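Local coordinates for protein alternansucrase (Leuconostoc mesenteroides, PDB 6HVG) that belongs to the glycoside hydrolase family 70 enzymes, combining a TIM-barrel-type family domain with choline-binding-type repeats, and carries a bound calcium ion, at residues A[527-532]-A[771-776]; A[1101-1106]-A[1160-1165]; A[1264-1269]-A[1303-1308]. All coordinates share one frame; numbering follows the deposited sequence.

Contact 1 of 3, residues A[527-532]-A[771-776]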
ATOM      1  N   LEU A 527      -3.259  -3.997  -0.666  1.00 48.45           N
ATOM      2  CA  LEU A 527      -3.819  -2.770  -0.105  1.00 47.67           C
ATOM      3  C   LEU A 527      -3.494  -2.585   1.365  1.00 48.55           C
ATOM      4  O   LEU A 527      -3.683  -1.500   1.927  1.00 53.95           O
ATOM      5  CB  LEU A 527      -5.313  -2.744  -0.287  1.00 49.46           C
ATOM      6  CG  LEU A 527      -5.828  -2.746  -1.733  1.00 50.08           C
ATOM      7  CD1 LEU A 527      -7.349  -2.671  -1.673  1.00 51.56           C
ATOM      8  CD2 LEU A 527      -5.276  -1.604  -2.564  1.00 46.06           C
ATOM      9  N   GLN A 528      -2.962  -3.632   1.987  1.00 50.23           N
ATOM     10  CA  GLN A 528      -2.449  -3.524   3.338  1.00 50.65           C
ATOM     11  C   GLN A 528      -1.319  -2.517   3.405  1.00 50.61           C
ATOM     12  O   GLN A 528      -1.037  -1.946   4.461  1.00 53.50           O
ATOM     13  CB  GLN A 528      -1.980  -4.874   3.838  1.00 50.06           C
ATOM     14  CG  GLN A 528      -3.100  -5.888   3.992  1.00 51.10           C
ATOM     15  CD  GLN A 528      -2.632  -7.199   4.550  1.00 50.51           C
ATOM     16  OE1 GLN A 528      -3.120  -7.664   5.553  1.00 57.52           O
ATOM     17  NE2 GLN A 528      -1.654  -7.775   3.926  1.00 54.21           N
ATOM     18  N   TRP A 529      -0.691  -2.287   2.264  1.00 51.39           N
ATOM     19  CA  TRP A 529       0.358  -1.289   2.123  1.00 55.54           C
ATOM     20  C   TRP A 529      -0.020   0.078   2.687  1.00 51.97           C
ATOM     21  O   TRP A 529       0.851   0.805   3.153  1.00 47.50           O
ATOM     22  CB  TRP A 529       0.713  -1.146   0.635  1.00 61.01           C
ATOM     23  CG  TRP A 529       1.687  -0.084   0.315  1.00 64.54           C
ATOM     24  CD1 TRP A 529       1.416   1.163  -0.185  1.00 66.10           C
ATOM     25  CD2 TRP A 529       3.105  -0.169   0.442  1.00 68.49           C
ATOM     26  NE1 TRP A 529       2.592   1.870  -0.362  1.00 65.85           N
ATOM     27  CE2 TRP A 529       3.642   1.075   0.014  1.00 69.34           C
ATOM     28  CE3 TRP A 529       3.972  -1.162   0.894  1.00 71.13           C
ATOM     29  CZ2 TRP A 529       5.018   1.343   0.024  1.00 73.38           C
ATOM     30  CZ3 TRP A 529       5.344  -0.895   0.911  1.00 78.48           C
ATOM     31  CH2 TRP A 529       5.852   0.350   0.480  1.00 75.57           C
ATOM     32  N   LEU A 530      -1.311   0.421   2.647  1.00 49.17           N
ATOM     33  CA  LEU A 530      -1.743   1.760   3.008  1.00 47.95           C
ATOM     34  C   LEU A 530      -1.686   2.003   4.506  1.00 46.65           C
ATOM     35  O   LEU A 530      -1.135   3.010   4.943  1.00 41.81           O
ATOM     36  CB  LEU A 530      -3.149   2.025   2.489  1.00 50.98           C
ATOM     37  CG  LEU A 530      -3.413   1.861   0.992  1.00 50.80           C
ATOM     38  CD1 LEU A 530      -4.837   2.298   0.699  1.00 53.58           C
ATOM     39  CD2 LEU A 530      -2.457   2.692   0.162  1.00 51.99           C
ATOM     40  N   GLN A 531      -2.248   1.078   5.286  1.00 48.56           N
ATOM     41  CA  GLN A 531      -2.350   1.251   6.736  1.00 45.68           C
ATOM     42  C   GLN A 531      -1.834   0.119   7.634  1.00 46.18           C
ATOM     43  O   GLN A 531      -1.917   0.220   8.864  1.00 49.29           O
ATOM     44  CB  GLN A 531      -3.800   1.560   7.073  1.00 44.76           C
ATOM     45  CG  GLN A 531      -4.172   2.998   6.799  1.00 41.73           C
ATOM     46  CD  GLN A 531      -5.576   3.292   7.210  1.00 39.48           C
ATOM     47  OE1 GLN A 531      -6.484   2.563   6.862  1.00 38.61           O
ATOM     48  NE2 GLN A 531      -5.763   4.362   7.957  1.00 39.84           N
ATOM     49  N   GLY A 532      -1.311  -0.945   7.045  1.00 43.93           N
ATOM     50  CA  GLY A 532      -0.650  -1.966   7.819  1.00 44.57           C
ATOM     51  C   GLY A 532      -1.427  -3.235   8.122  1.00 45.74           C
ATOM     52  O   GLY A 532      -0.868  -4.151   8.709  1.00 43.66           O
ATOM     53  N   LYS A 771      10.941   9.349   4.868  1.00 83.02           N
ATOM     54  CA  LYS A 771      11.637   8.093   4.601  1.00 85.00           C
ATOM     55  C   LYS A 771      10.765   7.102   3.826  1.00 79.97           C
ATOM     56  O   LYS A 771      11.223   6.489   2.867  1.00 72.83           O
ATOM     57  CB  LYS A 771      12.141   7.517   5.914  1.00 92.16           C
ATOM     58  CG  LYS A 771      13.031   8.523   6.642  1.00 99.50           C
ATOM     59  CD  LYS A 771      13.668   7.977   7.921  1.00102.61           C
ATOM     60  CE  LYS A 771      14.521   9.037   8.625  1.00105.12           C
ATOM     61  NZ  LYS A 771      13.783  10.299   8.934  1.00104.09           N
ATOM     62  N   ASN A 772       9.498   6.992   4.217  1.00 81.57           N
ATOM     63  CA  ASN A 772       8.580   6.005   3.626  1.00 80.84           C
ATOM     64  C   ASN A 772       7.358   6.657   2.997  1.00 78.06           C
ATOM     65  O   ASN A 772       6.922   7.720   3.432  1.00 82.66           O
ATOM     66  CB  ASN A 772       8.074   5.044   4.707  1.00 80.07           C
ATOM     67  CG  ASN A 772       9.117   4.052   5.155  1.00 78.43           C
ATOM     68  OD1 ASN A 772      10.305   4.253   4.951  1.00 76.97           O
ATOM     69  ND2 ASN A 772       8.674   2.973   5.770  1.00 83.29           N
ATOM     70  N   MET A 773       6.757   5.980   2.026  1.00 73.91           N
ATOM     71  CA  MET A 773       5.547   6.484   1.356  1.00 72.64           C
ATOM     72  C   MET A 773       4.370   6.622   2.327  1.00 69.35           C
ATOM     73  O   MET A 773       3.526   7.533   2.177  1.00 66.94           O
ATOM     74  CB  MET A 773       5.173   5.577   0.179  1.00 75.35           C
ATOM     75  CG  MET A 773       6.268   5.481  -0.880  1.00 82.48           C
ATOM     76  SD  MET A 773       6.175   6.733  -2.176  1.00 89.31           S
ATOM     77  CE  MET A 773       4.947   5.987  -3.250  1.00 92.98           C
ATOM     78  N   GLN A 774       4.317   5.750   3.336  1.00 65.20           N
ATOM     79  CA  GLN A 774       3.233   5.807   4.349  1.00 61.67           C
ATOM     80  C   GLN A 774       3.539   6.742   5.505  1.00 60.64           C
ATOM     81  O   GLN A 774       2.696   6.944   6.378  1.00 54.30           O
ATOM     82  CB  GLN A 774       2.948   4.433   4.930  1.00 62.56           C
ATOM     83  CG  GLN A 774       2.845   3.314   3.917  1.00 62.85           C
ATOM     84  CD  GLN A 774       4.136   2.551   3.759  1.00 61.06           C
ATOM     85  OE1 GLN A 774       5.219   3.114   3.861  1.00 58.44           O
ATOM     86  NE2 GLN A 774       4.022   1.264   3.493  1.00 58.88           N
ATOM     87  N   ASP A 775       4.757   7.281   5.517  1.00 63.35           N
ATOM     88  CA  ASP A 775       5.190   8.245   6.517  1.00 67.60           C
ATOM     89  C   ASP A 775       4.239   9.464   6.566  1.00 65.44           C
ATOM     90  O   ASP A 775       3.723   9.888   5.540  1.00 68.71           O
ATOM     91  CB  ASP A 775       6.611   8.697   6.161  1.00 74.88           C
ATOM     92  CG  ASP A 775       7.579   8.634   7.318  1.00 82.16           C
ATOM     93  OD1 ASP A 775       7.195   8.144   8.408  1.00 83.58           O
ATOM     94  OD2 ASP A 775       8.745   9.063   7.105  1.00 83.97           O
ATOM     95  N   THR A 776       4.020  10.007   7.758  1.00 62.94           N
ATOM     96  CA  THR A 776       3.228  11.209   7.930  1.00 60.35           C
ATOM     97  C   THR A 776       4.069  12.441   7.611  1.00 65.91           C
ATOM     98  O   THR A 776       5.159  12.601   8.161  1.00 71.54           O
ATOM     99  CB  THR A 776       2.733  11.330   9.375  1.00 59.35           C
ATOM    100  OG1 THR A 776       1.850  10.255   9.635  1.00 57.70           O
ATOM    101  CG2 THR A 776       1.914  12.602   9.616  1.00 66.28           C
TER

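Contact 2 of 3, residues A[1101-1106]-A[1160-1165]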
ATOM      1  N   PHE A1101      -3.624   8.099   7.325  1.00 56.94           N
ATOM      2  CA  PHE A1101      -3.415   8.119   5.865  1.00 53.83           C
ATOM      3  C   PHE A1101      -3.322   9.559   5.334  1.00 53.25           C
ATOM      4  O   PHE A1101      -3.857  10.469   5.954  1.00 55.41           O
ATOM      5  CB  PHE A1101      -4.541   7.359   5.194  1.00 50.55           C
ATOM      6  CG  PHE A1101      -4.290   7.043   3.757  1.00 52.05           C
ATOM      7  CD1 PHE A1101      -3.223   6.254   3.383  1.00 53.72           C
ATOM      8  CD2 PHE A1101      -5.149   7.529   2.768  1.00 50.79           C
ATOM      9  CE1 PHE A1101      -3.000   5.980   2.042  1.00 56.77           C
ATOM     10  CE2 PHE A1101      -4.944   7.262   1.436  1.00 49.47           C
ATOM     11  CZ  PHE A1101      -3.867   6.482   1.069  1.00 54.30           C
ATOM     12  N   LEU A1102      -2.662   9.763   4.191  1.00 52.59           N
ATOM     13  CA  LEU A1102      -2.459  11.116   3.656  1.00 53.19           C
ATOM     14  C   LEU A1102      -3.753  11.877   3.299  1.00 50.20           C
ATOM     15  O   LEU A1102      -3.811  13.097   3.441  1.00 47.99           O
ATOM     16  CB  LEU A1102      -1.460  11.130   2.499  1.00 56.02           C
ATOM     17  CG  LEU A1102      -1.800  10.762   1.047  1.00 61.06           C
ATOM     18  CD1 LEU A1102      -0.652  11.214   0.191  1.00 63.13           C
ATOM     19  CD2 LEU A1102      -1.983   9.272   0.865  1.00 66.01           C
ATOM     20  N   ASP A1103      -4.791  11.153   2.883  1.00 46.17           N
ATOM     21  CA  ASP A1103      -6.120  11.743   2.690  1.00 45.11           C
ATOM     22  C   ASP A1103      -6.579  12.507   3.919  1.00 45.93           C
ATOM     23  O   ASP A1103      -7.206  13.552   3.797  1.00 46.70           O
ATOM     24  CB  ASP A1103      -7.169  10.677   2.379  1.00 43.71           C
ATOM     25  CG  ASP A1103      -7.058  10.130   0.977  1.00 41.83           C
ATOM     26  OD1 ASP A1103      -6.126  10.547   0.264  1.00 39.89           O
ATOM     27  OD2 ASP A1103      -7.915   9.253   0.616  1.00 43.27           O
ATOM     28  N   SER A1104      -6.279  11.968   5.096  1.00 47.15           N
ATOM     29  CA  SER A1104      -6.770  12.530   6.334  1.00 50.07           C
ATOM     30  C   SER A1104      -5.969  13.753   6.705  1.00 51.76           C
ATOM     31  O   SER A1104      -6.539  14.820   6.953  1.00 54.63           O
ATOM     32  CB  SER A1104      -6.739  11.505   7.464  1.00 49.73           C
ATOM     33  OG  SER A1104      -7.518  11.946   8.563  1.00 55.44           O
ATOM     34  N   PHE A1105      -4.656  13.632   6.752  1.00 53.01           N
ATOM     35  CA  PHE A1105      -3.848  14.766   7.210  1.00 52.52           C
ATOM     36  C   PHE A1105      -3.609  15.833   6.140  1.00 53.64           C
ATOM     37  O   PHE A1105      -3.247  16.964   6.474  1.00 60.71           O
ATOM     38  CB  PHE A1105      -2.543  14.312   7.901  1.00 52.32           C
ATOM     39  CG  PHE A1105      -1.609  13.494   7.047  1.00 51.44           C
ATOM     40  CD1 PHE A1105      -0.805  14.111   6.109  1.00 51.43           C
ATOM     41  CD2 PHE A1105      -1.471  12.124   7.246  1.00 50.91           C
ATOM     42  CE1 PHE A1105       0.067  13.381   5.334  1.00 52.35           C
ATOM     43  CE2 PHE A1105      -0.579  11.387   6.468  1.00 52.91           C
ATOM     44  CZ  PHE A1105       0.185  12.016   5.499  1.00 51.06           C
ATOM     45  N   LEU A1106      -3.844  15.503   4.871  1.00 53.48           N
ATOM     46  CA  LEU A1106      -3.876  16.527   3.827  1.00 55.16           C
ATOM     47  C   LEU A1106      -5.281  17.106   3.558  1.00 51.88           C
ATOM     48  O   LEU A1106      -5.465  17.886   2.640  1.00 55.02           O
ATOM     49  CB  LEU A1106      -3.236  16.008   2.531  1.00 55.77           C
ATOM     50  CG  LEU A1106      -1.725  15.704   2.580  1.00 54.59           C
ATOM     51  CD1 LEU A1106      -1.238  15.251   1.217  1.00 54.06           C
ATOM     52  CD2 LEU A1106      -0.959  16.931   3.018  1.00 55.70           C
ATOM     53  N   GLN A1160     -15.868   3.983   2.947  1.00 44.62           N
ATOM     54  CA  GLN A1160     -15.361   4.130   4.313  1.00 44.86           C
ATOM     55  C   GLN A1160     -15.645   5.463   4.979  1.00 44.21           C
ATOM     56  O   GLN A1160     -16.105   6.409   4.347  1.00 49.76           O
ATOM     57  CB  GLN A1160     -13.839   3.824   4.376  1.00 45.62           C
ATOM     58  CG  GLN A1160     -12.910   4.921   3.881  1.00 47.84           C
ATOM     59  CD  GLN A1160     -12.928   5.111   2.373  1.00 51.03           C
ATOM     60  OE1 GLN A1160     -12.898   4.128   1.620  1.00 51.00           O
ATOM     61  NE2 GLN A1160     -12.949   6.367   1.918  1.00 49.37           N
ATOM     62  N   ILE A1161     -15.329   5.521   6.269  1.00 41.79           N
ATOM     63  CA  ILE A1161     -15.463   6.716   7.072  1.00 42.38           C
ATOM     64  C   ILE A1161     -14.351   6.667   8.128  1.00 41.64           C
ATOM     65  O   ILE A1161     -13.970   5.585   8.552  1.00 44.73           O
ATOM     66  CB  ILE A1161     -16.885   6.783   7.670  1.00 44.04           C
ATOM     67  CG1 ILE A1161     -17.140   8.120   8.367  1.00 45.50           C
ATOM     68  CG2 ILE A1161     -17.141   5.621   8.613  1.00 42.61           C
ATOM     69  CD1 ILE A1161     -18.599   8.336   8.698  1.00 48.04           C
ATOM     70  N   TYR A1162     -13.815   7.820   8.522  1.00 40.66           N
ATOM     71  CA  TYR A1162     -12.661   7.877   9.433  1.00 43.37           C
ATOM     72  C   TYR A1162     -12.990   8.386  10.825  1.00 45.13           C
ATOM     73  O   TYR A1162     -13.992   9.036  11.035  1.00 47.44           O
ATOM     74  CB  TYR A1162     -11.587   8.814   8.882  1.00 41.53           C
ATOM     75  CG  TYR A1162     -10.750   8.307   7.723  1.00 41.97           C
ATOM     76  CD1 TYR A1162     -11.313   8.049   6.479  1.00 41.37           C
ATOM     77  CD2 TYR A1162      -9.369   8.170   7.856  1.00 42.69           C
ATOM     78  CE1 TYR A1162     -10.530   7.659   5.406  1.00 41.97           C
ATOM     79  CE2 TYR A1162      -8.582   7.760   6.795  1.00 43.36           C
ATOM     80  CZ  TYR A1162      -9.162   7.515   5.571  1.00 43.22           C
ATOM     81  OH  TYR A1162      -8.350   7.153   4.516  1.00 45.55           O
ATOM     82  N   ALA A1163     -12.098   8.103  11.765  1.00 48.66           N
ATOM     83  CA  ALA A1163     -12.068   8.759  13.066  1.00 50.23           C
ATOM     84  C   ALA A1163     -13.435   8.918  13.735  1.00 53.33           C
ATOM     85  O   ALA A1163     -13.915  10.048  13.943  1.00 57.59           O
ATOM     86  CB  ALA A1163     -11.388  10.097  12.929  1.00 53.76           C
ATOM     87  N   LEU A1164     -14.046   7.782  14.075  1.00 52.62           N
ATOM     88  CA  LEU A1164     -15.298   7.749  14.830  1.00 51.44           C
ATOM     89  C   LEU A1164     -14.955   7.765  16.334  1.00 54.21           C
ATOM     90  O   LEU A1164     -14.139   6.976  16.773  1.00 54.72           O
ATOM     91  CB  LEU A1164     -16.076   6.493  14.467  1.00 48.05           C
ATOM     92  CG  LEU A1164     -16.390   6.375  12.970  1.00 47.38           C
ATOM     93  CD1 LEU A1164     -16.652   4.942  12.563  1.00 45.84           C
ATOM     94  CD2 LEU A1164     -17.572   7.234  12.570  1.00 50.28           C
ATOM     95  N   PRO A1165     -15.564   8.679  17.120  1.00 54.74           N
ATOM     96  CA  PRO A1165     -15.074   8.934  18.477  1.00 54.40           C
ATOM     97  C   PRO A1165     -15.489   7.926  19.566  1.00 54.39           C
ATOM     98  O   PRO A1165     -14.907   7.942  20.648  1.00 54.61           O
ATOM     99  CB  PRO A1165     -15.671  10.299  18.807  1.00 54.82           C
ATOM    100  CG  PRO A1165     -16.945  10.331  18.037  1.00 56.89           C
ATOM    101  CD  PRO A1165     -16.639   9.621  16.746  1.00 56.37           C
TER

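Contact 3 of 3, residues A[1264-1269]-A[1303-1308]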
ATOM      1  N   ASP A1264      -9.236 -14.406  31.119  1.00 43.26           N
ATOM      2  CA  ASP A1264      -8.632 -15.370  32.011  1.00 41.44           C
ATOM      3  C   ASP A1264      -8.094 -16.518  31.178  1.00 39.84           C
ATOM      4  O   ASP A1264      -8.844 -17.098  30.387  1.00 36.67           O
ATOM      5  CB  ASP A1264      -9.677 -15.896  32.976  1.00 43.11           C
ATOM      6  CG  ASP A1264      -9.204 -17.113  33.724  1.00 46.70           C
ATOM      7  OD1 ASP A1264      -8.168 -17.020  34.414  1.00 48.53           O
ATOM      8  OD2 ASP A1264      -9.846 -18.168  33.605  1.00 51.05           O
ATOM      9  N   TRP A1265      -6.805 -16.845  31.330  1.00 38.89           N
ATOM     10  CA  TRP A1265      -6.194 -17.830  30.443  1.00 39.57           C
ATOM     11  C   TRP A1265      -6.751 -19.197  30.679  1.00 39.35           C
ATOM     12  O   TRP A1265      -6.799 -20.022  29.765  1.00 40.44           O
ATOM     13  CB  TRP A1265      -4.677 -17.877  30.577  1.00 43.24           C
ATOM     14  CG  TRP A1265      -3.989 -16.576  30.298  1.00 46.74           C
ATOM     15  CD1 TRP A1265      -3.181 -15.890  31.145  1.00 51.19           C
ATOM     16  CD2 TRP A1265      -4.041 -15.819  29.104  1.00 47.94           C
ATOM     17  NE1 TRP A1265      -2.727 -14.741  30.561  1.00 50.66           N
ATOM     18  CE2 TRP A1265      -3.250 -14.665  29.305  1.00 50.72           C
ATOM     19  CE3 TRP A1265      -4.660 -16.001  27.875  1.00 50.09           C
ATOM     20  CZ2 TRP A1265      -3.068 -13.693  28.322  1.00 52.21           C
ATOM     21  CZ3 TRP A1265      -4.476 -15.023  26.886  1.00 54.01           C
ATOM     22  CH2 TRP A1265      -3.682 -13.886  27.125  1.00 52.44           C
ATOM     23  N   ALA A1266      -7.165 -19.454  31.909  1.00 41.33           N
ATOM     24  CA  ALA A1266      -7.537 -20.794  32.344  1.00 41.18           C
ATOM     25  C   ALA A1266      -8.839 -21.294  31.743  1.00 41.79           C
ATOM     26  O   ALA A1266      -8.924 -22.427  31.271  1.00 39.71           O
ATOM     27  CB  ALA A1266      -7.634 -20.805  33.842  1.00 40.69           C
ATOM     28  N   THR A1267      -9.854 -20.435  31.780  1.00 42.97           N
ATOM     29  CA  THR A1267     -11.172 -20.745  31.253  1.00 43.19           C
ATOM     30  C   THR A1267     -11.426 -20.137  29.886  1.00 44.20           C
ATOM     31  O   THR A1267     -12.365 -20.532  29.213  1.00 46.96           O
ATOM     32  CB  THR A1267     -12.226 -20.188  32.183  1.00 44.67           C
ATOM     33  OG1 THR A1267     -11.989 -18.795  32.375  1.00 46.91           O
ATOM     34  CG2 THR A1267     -12.158 -20.872  33.520  1.00 44.35           C
ATOM     35  N   ASN A1268     -10.560 -19.208  29.473  1.00 48.46           N
ATOM     36  CA  ASN A1268     -10.689 -18.427  28.236  1.00 47.06           C
ATOM     37  C   ASN A1268     -11.933 -17.543  28.172  1.00 49.60           C
ATOM     38  O   ASN A1268     -12.282 -17.076  27.119  1.00 52.42           O
ATOM     39  CB  ASN A1268     -10.582 -19.321  27.022  1.00 46.23           C
ATOM     40  CG  ASN A1268      -9.217 -19.985  26.916  1.00 50.93           C
ATOM     41  OD1 ASN A1268      -8.191 -19.314  26.747  1.00 50.59           O
ATOM     42  ND2 ASN A1268      -9.208 -21.314  26.965  1.00 55.14           N
ATOM     43  N   GLN A1269     -12.550 -17.270  29.317  1.00 51.26           N
ATOM     44  CA  GLN A1269     -13.687 -16.379  29.403  1.00 50.15           C
ATOM     45  C   GLN A1269     -13.198 -14.957  29.638  1.00 48.37           C
ATOM     46  O   GLN A1269     -12.216 -14.743  30.348  1.00 45.26           O
ATOM     47  CB  GLN A1269     -14.602 -16.818  30.547  1.00 55.60           C
ATOM     48  CG  GLN A1269     -15.903 -16.038  30.642  1.00 57.10           C
ATOM     49  CD  GLN A1269     -16.776 -16.524  31.765  1.00 55.12           C
ATOM     50  OE1 GLN A1269     -16.419 -17.446  32.485  1.00 54.62           O
ATOM     51  NE2 GLN A1269     -17.926 -15.888  31.933  1.00 54.73           N
ATOM     52  N   TYR A1303      -3.800 -26.763  37.176  1.00 38.86           N
ATOM     53  CA  TYR A1303      -3.259 -25.408  37.262  1.00 39.78           C
ATOM     54  C   TYR A1303      -4.347 -24.397  37.523  1.00 39.21           C
ATOM     55  O   TYR A1303      -5.435 -24.526  36.992  1.00 40.47           O
ATOM     56  CB  TYR A1303      -2.520 -25.028  35.980  1.00 41.02           C
ATOM     57  CG  TYR A1303      -2.082 -23.579  35.952  1.00 39.82           C
ATOM     58  CD1 TYR A1303      -0.894 -23.171  36.543  1.00 41.10           C
ATOM     59  CD2 TYR A1303      -2.858 -22.623  35.336  1.00 38.31           C
ATOM     60  CE1 TYR A1303      -0.516 -21.833  36.537  1.00 41.25           C
ATOM     61  CE2 TYR A1303      -2.482 -21.307  35.307  1.00 37.53           C
ATOM     62  CZ  TYR A1303      -1.324 -20.907  35.903  1.00 38.67           C
ATOM     63  OH  TYR A1303      -0.965 -19.584  35.822  1.00 37.14           O
ATOM     64  N   TYR A1304      -4.050 -23.411  38.363  1.00 39.52           N
ATOM     65  CA  TYR A1304      -4.983 -22.341  38.654  1.00 41.25           C
ATOM     66  C   TYR A1304      -4.344 -21.002  38.265  1.00 43.75           C
ATOM     67  O   TYR A1304      -3.200 -20.723  38.632  1.00 44.52           O
ATOM     68  CB  TYR A1304      -5.349 -22.350  40.144  1.00 43.00           C
ATOM     69  CG  TYR A1304      -6.298 -23.447  40.517  1.00 43.03           C
ATOM     70  CD1 TYR A1304      -5.860 -24.765  40.688  1.00 44.12           C
ATOM     71  CD2 TYR A1304      -7.638 -23.178  40.709  1.00 43.72           C
ATOM     72  CE1 TYR A1304      -6.747 -25.776  41.026  1.00 45.45           C
ATOM     73  CE2 TYR A1304      -8.527 -24.177  41.054  1.00 45.36           C
ATOM     74  CZ  TYR A1304      -8.083 -25.460  41.210  1.00 45.53           C
ATOM     75  OH  TYR A1304      -9.012 -26.406  41.527  1.00 46.37           O
ATOM     76  N   SER A1305      -5.095 -20.185  37.538  1.00 43.52           N
ATOM     77  CA  SER A1305      -4.609 -18.891  37.068  1.00 45.10           C
ATOM     78  C   SER A1305      -4.525 -17.845  38.176  1.00 46.86           C
ATOM     79  O   SER A1305      -5.048 -18.071  39.265  1.00 49.07           O
ATOM     80  CB  SER A1305      -5.522 -18.391  35.975  1.00 44.04           C
ATOM     81  OG  SER A1305      -6.838 -18.252  36.478  1.00 46.75           O
ATOM     82  N   ILE A1306      -3.889 -16.706  37.887  1.00 45.97           N
ATOM     83  CA  ILE A1306      -3.757 -15.633  38.873  1.00 44.81           C
ATOM     84  C   ILE A1306      -5.123 -15.156  39.375  1.00 44.17           C
ATOM     85  O   ILE A1306      -5.221 -14.629  40.471  1.00 43.00           O
ATOM     86  CB  ILE A1306      -2.971 -14.439  38.317  1.00 47.14           C
ATOM     87  CG1 ILE A1306      -1.529 -14.838  38.124  1.00 51.98           C
ATOM     88  CG2 ILE A1306      -3.012 -13.256  39.267  1.00 48.35           C
ATOM     89  CD1 ILE A1306      -0.586 -13.688  37.849  1.00 55.04           C
ATOM     90  N   SER A1307      -6.162 -15.339  38.574  1.00 42.04           N
ATOM     91  CA  SER A1307      -7.496 -14.937  38.951  1.00 43.74           C
ATOM     92  C   SER A1307      -8.235 -16.006  39.753  1.00 42.97           C
ATOM     93  O   SER A1307      -9.375 -15.798  40.172  1.00 44.33           O
ATOM     94  CB  SER A1307      -8.303 -14.608  37.695  1.00 46.78           C
ATOM     95  OG  SER A1307      -7.704 -13.537  36.977  1.00 48.49           O
ATOM     96  N   GLY A1308      -7.590 -17.133  39.995  1.00 40.25           N
ATOM     97  CA  GLY A1308      -8.147 -18.155  40.859  1.00 41.01           C
ATOM     98  C   GLY A1308      -8.975 -19.249  40.232  1.00 41.27           C
ATOM     99  O   GLY A1308      -9.657 -19.955  40.958  1.00 45.16           O
TER
HETATM  100  O   HOH W   1      -6.237 -15.006  34.913  1.00 45.43           O

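Contact 1 of 3, residues A[527-532]-A[771-776]
Gln774 NE2 donates to the backbone carbonyl Trp529 O at 3.2 Å, with an N-H...O angle of 156°. The donor lies in the carbonyl plane, and the acceptor falls almost within the plane of the glutamine amide, an arrangement consistent with the bond helping to set the rotation of the amide. The same nitrogen sits 3.3 Å above the indole plane, over the centre of the Trp529 ring, with ring and amide planes tilted 33° apart. One residue therefore offers the amide both a carbonyl oxygen and an aromatic face. This is possible because the indole is swung to the side of its own carbonyl carbon, CG lying opposite the backbone N (chi1 175°), while the Gln774 chain bends at chi2 and brings its CG within 3.3 Å of Trp529 O.

Met773 adds an apolar touch, its CB 4.2 Å from Trp529 CZ2. Met773 and Gln774 are the two central residues of a type I beta turn, closed by Asp775 N bonding to Asn772 O. A further bond, Lys771 N to Asp775 OD2 at 3.1 Å, braces the base of this turn.

The contact is superficial, and Trp529 also meets a neighbouring molecule in the crystal. The turn belongs to the connection between helices 757-766 and 779-793, and Met773 leans back on Asp758 and Ile765 of the first of these. Across from it, Gly532, with positive phi, is the first residue to leave the short, weakly bonded helix 528-531, and strand 534-537 follows directly; Gln531 ties the helix to Ala579 N and Met1099 O.

Contact 2 of 3, residues A[1101-1106]-A[1160-1165]
Tyr1162 brings its hydroxyl end up against the side chain of Phe1101, OH lying 3.7 Å from Phe1101 CD2 and 3.9 Å from Phe1101 CB. The hydroxyl approaches the phenyl ring obliquely. CG opposite the backbone N (chi1 -167°) turns CD2 of the Phe1101 ring toward Tyr1162 OH. Phe1101 CB itself lies at the edge of the tyrosine ring, near its plane, 4.4 Å from Tyr1162 CE2.

Aliphatic contacts from the helix continue the packing. Ser1104 CB comes to 4.2 Å from Tyr1162 CE2, and Asp1103 CB lies a little farther off, near the hydroxyl. Within 1101-1106, Leu1102 CD2 covers one face of the Phe1101 ring, 3.4 Å above its plane and toward the rim.

Polar groups serve other partners. Ser1104 OG is hydrogen-bonded to Ser1091 OG and Gly1092 O, and Asp1103 OD1 to Asn1108 ND2. Phe1101 is the N-cap residue of helix 1102-1105, its carbonyl O receiving Ser1104 N at 3.0 Å. On the other side, Tyr1162 directly follows strand 1160-1161, itself next in sequence to the calcium ligand Asp1159.

With the two segments joined by van der Waals contact alone, the fit depends on shape rather than on directional bonds, and the serine and aspartate present their CB carbons to the tyrosine while their oxygens tie the helix to the surrounding loops.

Contact 3 of 3, residues A[1264-1269]-A[1303-1308]
Asp1264 and Ser1305 join two turns by a single direct hydrogen bond. The aspartate heads an Asx motif spanning to Thr1267, and the serine opens a type I beta turn, Ser1305 to Gly1308, at the end of strand 1301-1304 of a small hairpin with strand 1294-1296.

The side chain of Asp1264 starts at a CB directed past segment 1303-1308 rather than at it. CG stands opposite the backbone N (chi1 167°), which brings Asp1264 CG to 3.8 Å from Ser1305 OG. From there the two oxygens divide their work. OD2 stays with its own loop, accepting Thr1267 OG1 on its anti lone pair and, from above the carboxylate plane, Thr1267 N at 2.9 Å. OD1 faces the other segment and takes the proton of Ser1305 OG at 2.7 Å on its syn lone pair. The serine hydroxyl is placed there by a chi1 of 60°, between its backbone N and carbonyl carbon, and Ala1266 CB flanks it at 3.8 Å from OG. So many donors around one buried carboxylate would be expected to stabilise its charged form.

Neighbouring segments hold both turns: Ala1266 is backbone-bonded to Lys1312, and Ser1307 to Leu1283. Ser1307 OG also bonds to Trp443 NE1, linking the turn to a distant part of the sequence. A water completes the bridge, donating to Asp1264 OD1 at 2.8 Å and hydrogen-bonded at 2.9 Å to Ser1307 OG.

How the contacts relate
Contacts 1, 2 and 3 follow one another along the chain, each closing before the next opens. Contacts 1 and 2 are neighbours, their centres 14 Å apart, and they touch: Leu530 CD2 packs on Phe1101 CE1 at 3.8 Å, and Thr776 meets Phe1105. They also converge on one antiparallel sheet, since strand 534-537 follows the helix of contact 1 and strand 1160-1161 belongs to contact 2. The side chains of Leu530 and Tyr1162 each lie about 11 Å from the calcium ion. Contact 3 is remote, its centre about 39 Å from the other two, so the chain has one continuous packing region near the calcium site and a separate polar junction near the C-terminal repeats.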